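Local coordinates for protein NAD-dependent dehydrogenase (Rhizobium meliloti, PDB 4Z0P) that reduces glyoxylate and hydroxypyruvate with NADPH, as a dimeric member of the D-isomer specific 2-hydroxyacid dehydrogenase family, at residues A[115-120]-A[133-138]. Residues are numbered along the deposited sequence; the frame is centred on the assembly and turned at random. Where two conformers were deposited one is given.
Sequences LRQHRA and LSQPEA. With OXD (oxalic acid), chain D.
The carboxamides of Q135 and Q117 carry this contact, each spending both N-H bonds of its NE2 on an acceptor. Q135 NE2 gives one to L115 O at 2.8 Å, from well above that carbonyl plane, and the other to P136 O at 2.9 Å, where it meets a lone pair in the carbonyl plane. Both acceptors lie in the plane of the Q135 amide, which fixes its rotation. A bend at chi2 (63°) turns the amide forward along its own loop, within reach of P136 O. Q117 runs past Q135 in the opposite sense, its amide plane turned 74° from the other. Its NE2 sends a nearly straight bond to Q135 OE1 (3.0 Å), approaching that oxygen from above its carbonyl plane, and a second to S134 O, also 3.0 Å away. A water donates to both Q117 OE1 and S134 O, tying the other end of the amide to the same carbonyl.

Beside the amides, the R116 guanidinium has Q135 CG over one face, while its NH1 forms a salt bridge with E105 of the second subunit. Apolar contacts flank the polar centre: L115 CD2 touches A138 CB at 3.9 Å, and A120 CB meets L133 CD1.

Q117, with positive phi, is the C-prime residue of a Schellman motif that ends helix 97-115, and it also stands at the N-cap position of helix 118-126. On that second helix, H118 NE2 and R119 NE bind an oxalate that the same two residues of the second subunit also grip. The glutamine pair thus fastens the loop leading to strand 142-146, the first strand of the Rossmann-type nucleotide-binding domain, against a Schellman-capped helix junction at the dimer interface.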
# COMPACT_ATOMS: atom_id res chain seq x y z
N LEU A 115 1.72 -7.28 5.69
CA LEU A 115 0.48 -8.06 5.67
C LEU A 115 0.50 -9.09 4.57
O LEU A 115 0.16 -10.25 4.77
CB LEU A 115 -0.72 -7.17 5.46
CG LEU A 115 -2.09 -7.86 5.25
CD1 LEU A 115 -2.53 -8.56 6.54
CD2 LEU A 115 -3.12 -6.86 4.74
N ARG A 116 0.88 -8.64 3.38
CA ARG A 116 0.79 -9.46 2.18
C ARG A 116 2.06 -10.30 1.91
O ARG A 116 2.22 -10.87 0.85
CB ARG A 116 0.41 -8.59 0.99
CG ARG A 116 -0.95 -7.89 1.10
CD ARG A 116 -2.15 -8.82 1.34
NE ARG A 116 -2.31 -9.65 0.16
CZ ARG A 116 -3.34 -9.62 -0.69
NH1 ARG A 116 -4.42 -8.89 -0.46
NH2 ARG A 116 -3.28 -10.37 -1.78
N GLN A 117 2.92 -10.42 2.91
CA GLN A 117 4.02 -11.39 2.91
C GLN A 117 4.90 -11.19 1.68
O GLN A 117 5.36 -12.14 1.03
CB GLN A 117 3.48 -12.82 2.98
CG GLN A 117 2.55 -13.01 4.15
CD GLN A 117 2.01 -14.40 4.25
OE1 GLN A 117 2.64 -15.29 4.83
NE2 GLN A 117 0.83 -14.61 3.69
N HIS A 118 5.18 -9.93 1.39
CA HIS A 118 5.91 -9.58 0.18
C HIS A 118 7.28 -10.22 0.13
O HIS A 118 7.66 -10.76 -0.92
CB HIS A 118 6.02 -8.07 0.03
CG HIS A 118 6.78 -7.66 -1.18
ND1 HIS A 118 6.28 -7.82 -2.45
CD2 HIS A 118 8.01 -7.11 -1.32
CE1 HIS A 118 7.15 -7.35 -3.32
NE2 HIS A 118 8.21 -6.91 -2.66
N ARG A 119 8.02 -10.20 1.24
CA ARG A 119 9.35 -10.82 1.23
C ARG A 119 9.31 -12.34 1.00
O ARG A 119 10.15 -12.86 0.26
CB ARG A 119 10.20 -10.41 2.43
CG ARG A 119 10.82 -9.01 2.24
CD ARG A 119 12.07 -8.99 1.34
NE ARG A 119 12.67 -7.66 1.12
CZ ARG A 119 13.39 -7.00 2.03
NH1 ARG A 119 13.60 -7.53 3.22
NH2 ARG A 119 13.91 -5.81 1.75
N ALA A 120 8.33 -13.02 1.57
CA ALA A 120 8.14 -14.45 1.30
C ALA A 120 7.88 -14.73 -0.17
O ALA A 120 8.47 -15.64 -0.74
CB ALA A 120 7.04 -15.02 2.17
N LEU A 133 0.39 -18.82 -0.38
CA LEU A 133 0.49 -18.88 1.07
C LEU A 133 -0.84 -18.53 1.70
O LEU A 133 -1.58 -17.70 1.19
CB LEU A 133 1.54 -17.88 1.57
CG LEU A 133 2.92 -18.06 0.92
CD1 LEU A 133 3.82 -16.92 1.37
CD2 LEU A 133 3.50 -19.41 1.25
N SER A 134 -1.12 -19.14 2.84
CA SER A 134 -2.30 -18.75 3.60
C SER A 134 -2.17 -17.28 3.96
O SER A 134 -1.11 -16.81 4.35
CB SER A 134 -2.47 -19.63 4.84
OG SER A 134 -3.07 -20.86 4.48
N GLN A 135 -3.28 -16.54 3.83
CA GLN A 135 -3.22 -15.08 3.85
C GLN A 135 -4.31 -14.43 4.69
O GLN A 135 -5.50 -14.54 4.38
CB GLN A 135 -3.32 -14.60 2.40
CG GLN A 135 -3.28 -13.09 2.23
CD GLN A 135 -1.98 -12.51 2.70
OE1 GLN A 135 -0.93 -12.81 2.13
NE2 GLN A 135 -2.01 -11.72 3.76
N PRO A 136 -3.92 -13.74 5.76
CA PRO A 136 -4.91 -12.95 6.51
C PRO A 136 -5.36 -11.72 5.74
O PRO A 136 -4.68 -11.25 4.82
CB PRO A 136 -4.14 -12.52 7.75
CG PRO A 136 -2.72 -12.54 7.34
CD PRO A 136 -2.59 -13.69 6.40
N GLU A 137 -6.52 -11.20 6.10
CA GLU A 137 -6.96 -9.92 5.57
C GLU A 137 -6.51 -8.84 6.55
O GLU A 137 -6.12 -9.12 7.71
CB GLU A 137 -8.47 -9.88 5.34
CG GLU A 137 -9.32 -9.98 6.59
CD GLU A 137 -10.81 -9.78 6.34
OE1 GLU A 137 -11.20 -8.72 5.83
OE2 GLU A 137 -11.59 -10.69 6.71
N ALA A 138 -6.56 -7.58 6.11
CA ALA A 138 -6.13 -6.48 6.97
C ALA A 138 -6.83 -6.44 8.32
O ALA A 138 -6.20 -6.16 9.35
CB ALA A 138 -6.31 -5.16 6.25
C1 OXD D . 11.61 -6.41 -3.63
C2 OXD D . 11.74 -6.80 -2.23
O3 OXD D . 12.62 -6.38 -4.35
O4 OXD D . 11.12 -6.15 -1.37
O5 OXD D . 10.47 -6.12 -4.06
O6 OXD D . 12.47 -7.76 -1.93
O HOH W 1 1.49 -17.76 5.47